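Local structure of taurine:2-oxoglutarate aminotransferase (Bifidobacterium kashiwanohense PV20-2, 6JIX) at residues C251-M255 / M264-Q268. The protein probably transfers the amino group of taurine to 2-oxoglutarate, as a class-III aminotransferase that uses pyridoxal 5'-phosphate. Numbering follows the deposited sequence.
With PLP (pyridoxal-5'-phosphate), chain G.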
ATOM      1  N   CYS A 251      -0.994  -8.663 -16.865  1.00 20.72           N
ATOM      2  CA  CYS A 251      -0.293  -7.486 -17.354  1.00 23.47           C
ATOM      3  C   CYS A 251      -0.282  -6.420 -16.269  1.00 25.22           C
ATOM      4  O   CYS A 251      -1.298  -6.176 -15.610  1.00 24.73           O
ATOM      5  CB  CYS A 251      -0.944  -6.924 -18.618  1.00 26.46           C
ATOM      6  SG  CYS A 251      -0.797  -7.973 -20.044  1.00 27.01           S
ATOM      7  N   ASP A 252       0.880  -5.799 -16.080  1.00 24.89           N
ATOM      8  CA  ASP A 252       1.045  -4.707 -15.129  1.00 23.65           C
ATOM      9  C   ASP A 252       0.834  -3.386 -15.878  1.00 24.74           C
ATOM     10  O   ASP A 252       1.668  -2.984 -16.695  1.00 24.06           O
ATOM     11  CB  ASP A 252       2.425  -4.806 -14.475  1.00 23.42           C
ATOM     12  CG  ASP A 252       2.668  -3.733 -13.425  1.00 26.44           C
ATOM     13  OD1 ASP A 252       2.049  -2.651 -13.520  1.00 25.20           O
ATOM     14  OD2 ASP A 252       3.500  -3.968 -12.514  1.00 24.20           O
ATOM     15  N   GLU A 253      -0.281  -2.710 -15.598  1.00 28.44           N
ATOM     16  CA  GLU A 253      -0.598  -1.422 -16.201  1.00 24.25           C
ATOM     17  C   GLU A 253      -0.313  -0.265 -15.256  1.00 23.64           C
ATOM     18  O   GLU A 253      -0.776   0.853 -15.503  1.00 28.11           O
ATOM     19  CB  GLU A 253      -2.071  -1.363 -16.624  1.00 22.57           C
ATOM     20  CG  GLU A 253      -2.482  -2.351 -17.689  1.00 25.97           C
ATOM     21  CD  GLU A 253      -2.175  -1.853 -19.076  1.00 28.72           C
ATOM     22  OE1 GLU A 253      -2.344  -0.639 -19.308  1.00 30.16           O
ATOM     23  OE2 GLU A 253      -1.756  -2.668 -19.931  1.00 31.50           O
ATOM     24  N   VAL A 254       0.444  -0.500 -14.183  1.00 21.44           N
ATOM     25  CA  VAL A 254       0.630   0.545 -13.180  1.00 25.62           C
ATOM     26  C   VAL A 254       1.194   1.813 -13.824  1.00 25.87           C
ATOM     27  O   VAL A 254       0.749   2.930 -13.526  1.00 25.81           O
ATOM     28  CB  VAL A 254       1.522   0.036 -12.029  1.00 21.46           C
ATOM     29  CG1 VAL A 254       2.095   1.206 -11.226  1.00 20.75           C
ATOM     30  CG2 VAL A 254       0.730  -0.900 -11.124  1.00 20.38           C
ATOM     31  N   MET A 255       2.192   1.669 -14.693  1.00 24.47           N
ATOM     32  CA  MET A 255       2.802   2.823 -15.335  1.00 26.01           C
ATOM     33  C   MET A 255       2.215   3.126 -16.709  1.00 22.52           C
ATOM     34  O   MET A 255       2.080   4.295 -17.071  1.00 20.23           O
ATOM     35  CB  MET A 255       4.318   2.631 -15.464  1.00 18.04           C
ATOM     36  CG  MET A 255       4.982   3.750 -16.253  1.00 23.70           C
ATOM     37  SD  MET A 255       6.750   3.978 -15.929  1.00 27.81           S
ATOM     38  CE  MET A 255       6.731   4.012 -14.141  1.00 25.00           C
ATOM     39  N   MET A 264      -6.613   3.232 -23.522  1.00 29.31           N
ATOM     40  CA  MET A 264      -6.896   3.302 -22.089  1.00 28.86           C
ATOM     41  C   MET A 264      -5.948   2.400 -21.295  1.00 30.80           C
ATOM     42  O   MET A 264      -5.399   2.811 -20.267  1.00 26.64           O
ATOM     43  CB  MET A 264      -8.355   2.961 -21.800  1.00 28.04           C
ATOM     44  CG  MET A 264      -8.765   3.265 -20.354  1.00 36.59           C
ATOM     45  SD  MET A 264      -9.068   5.031 -19.961  1.00 42.83           S
ATOM     46  CE  MET A 264      -9.390   5.696 -21.598  1.00 38.06           C
ATOM     47  N   PHE A 265      -5.726   1.175 -21.759  1.00 27.97           N
ATOM     48  CA  PHE A 265      -4.720   0.308 -21.169  1.00 27.33           C
ATOM     49  C   PHE A 265      -3.732  -0.094 -22.249  1.00 28.08           C
ATOM     50  O   PHE A 265      -4.117  -0.343 -23.394  1.00 33.57           O
ATOM     51  CB  PHE A 265      -5.358  -0.924 -20.525  1.00 27.87           C
ATOM     52  CG  PHE A 265      -6.328  -0.587 -19.433  1.00 29.12           C
ATOM     53  CD1 PHE A 265      -5.900   0.087 -18.291  1.00 26.78           C
ATOM     54  CD2 PHE A 265      -7.676  -0.914 -19.551  1.00 29.04           C
ATOM     55  CE1 PHE A 265      -6.804   0.418 -17.270  1.00 22.74           C
ATOM     56  CE2 PHE A 265      -8.584  -0.582 -18.538  1.00 26.93           C
ATOM     57  CZ  PHE A 265      -8.143   0.087 -17.402  1.00 20.62           C
ATOM     58  N   ALA A 266      -2.448  -0.127 -21.893  1.00 30.23           N
ATOM     59  CA  ALA A 266      -1.435  -0.428 -22.899  1.00 31.47           C
ATOM     60  C   ALA A 266      -1.634  -1.815 -23.491  1.00 28.66           C
ATOM     61  O   ALA A 266      -1.418  -2.007 -24.694  1.00 28.83           O
ATOM     62  CB  ALA A 266      -0.026  -0.284 -22.314  1.00 27.07           C
ATOM     63  N   TRP A 267      -2.091  -2.786 -22.698  1.00 25.32           N
ATOM     64  CA  TRP A 267      -2.288  -4.091 -23.312  1.00 30.18           C
ATOM     65  C   TRP A 267      -3.308  -4.017 -24.449  1.00 32.47           C
ATOM     66  O   TRP A 267      -3.319  -4.892 -25.320  1.00 31.20           O
ATOM     67  CB  TRP A 267      -2.677  -5.145 -22.263  1.00 23.37           C
ATOM     68  CG  TRP A 267      -3.946  -4.893 -21.516  1.00 29.07           C
ATOM     69  CD1 TRP A 267      -4.067  -4.393 -20.250  1.00 27.80           C
ATOM     70  CD2 TRP A 267      -5.286  -5.163 -21.969  1.00 30.68           C
ATOM     71  NE1 TRP A 267      -5.394  -4.313 -19.895  1.00 25.38           N
ATOM     72  CE2 TRP A 267      -6.163  -4.784 -20.927  1.00 28.27           C
ATOM     73  CE3 TRP A 267      -5.830  -5.673 -23.155  1.00 27.63           C
ATOM     74  CZ2 TRP A 267      -7.553  -4.899 -21.040  1.00 27.09           C
ATOM     75  CZ3 TRP A 267      -7.210  -5.786 -23.265  1.00 25.93           C
ATOM     76  CH2 TRP A 267      -8.054  -5.398 -22.213  1.00 27.99           C
ATOM     77  N   GLN A 268      -4.104  -2.947 -24.513  1.00 30.29           N
ATOM     78  CA  GLN A 268      -5.040  -2.785 -25.618  1.00 32.83           C
ATOM     79  C   GLN A 268      -4.341  -2.444 -26.935  1.00 34.33           C
ATOM     80  O   GLN A 268      -5.018  -2.374 -27.966  1.00 33.57           O
ATOM     81  CB  GLN A 268      -6.074  -1.706 -25.287  1.00 26.80           C
ATOM     82  CG  GLN A 268      -7.230  -2.214 -24.435  1.00 31.15           C
ATOM     83  CD  GLN A 268      -7.906  -1.097 -23.644  1.00 32.65           C
ATOM     84  OE1 GLN A 268      -7.418   0.037 -23.615  1.00 33.74           O
ATOM     85  NE2 GLN A 268      -9.030  -1.412 -23.000  1.00 27.74           N
TER
HETATM   86  N1  PLP G 503       4.529  -1.640 -11.524  1.00 29.01           N
HETATM   87  C2  PLP G 503       5.090  -0.749 -12.347  1.00 28.05           C
HETATM   88  C2A PLP G 503       5.090  -0.974 -13.849  1.00 27.30           C
HETATM   89  C3  PLP G 503       5.699   0.422 -11.831  1.00 24.86           C
HETATM   90  O3  PLP G 503       6.291   1.359 -12.656  1.00 29.07           O
HETATM   91  C4  PLP G 503       5.704   0.652 -10.473  1.00 29.01           C
HETATM   92  C4A PLP G 503       6.379   1.951  -9.941  1.00 32.02           C
HETATM   93  O4A PLP G 503       7.282   2.491 -10.581  1.00 31.04           O
HETATM   94  C5  PLP G 503       5.090  -0.327  -9.633  1.00 27.70           C
HETATM   95  C6  PLP G 503       4.498  -1.468 -10.191  1.00 23.38           C
HETATM   96  C5A PLP G 503       5.068  -0.103  -8.076  1.00 29.15           C
HETATM   97  O4P PLP G 503       4.041   0.806  -7.840  1.00 28.14           O
HETATM   98  P   PLP G 503       3.947   1.566  -6.404  1.00 27.70           P
HETATM   99  O1P PLP G 503       2.683   2.303  -6.300  1.00 25.99           O
HETATM  100  O2P PLP G 503       3.872   0.604  -5.286  1.00 29.83           O
HETATM  101  O3P PLP G 503       5.298   2.553  -6.227  1.00 25.02           O
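The buried E253 carboxylate uses both oxygens to grip two successive backbone N-H groups, those of A266 and W267, where a 3-10 segment begins. E253 OE1 accepts from A266 N at 2.6 Å and E253 OE2 from W267 N at 2.8 Å, both on the syn side, somewhat out of plane. E253 OE2 also bonds S220 OG, so three hydrogen bonds hold the carboxylate and probably spread its negative charge. The E253 chain bends at chi2 (-84°), which turns the carboxylate into the start of that segment. The W267 ring stands almost perpendicular to the carboxylate and brings its CD1 edge to E253 OE2. C251 SG touches W267 CB at 4.1 Å and lies obliquely to the W267 five-membered ring, 5.4 Å from its centroid. An alanine in place of E253 would probably leave the N-H groups of A266 and W267 without their acceptor and loosen the loop's hold on the strand end. The D252 side chain leaves the backbone on the side away from 264-268, and its OD2 lies 2.7 Å from PLP N1. D252 OD1 accepts from V254 N in an Asx turn. An aspartate facing the pyridine nitrogen from a strand end is characteristic of fold-type I aminotransferases.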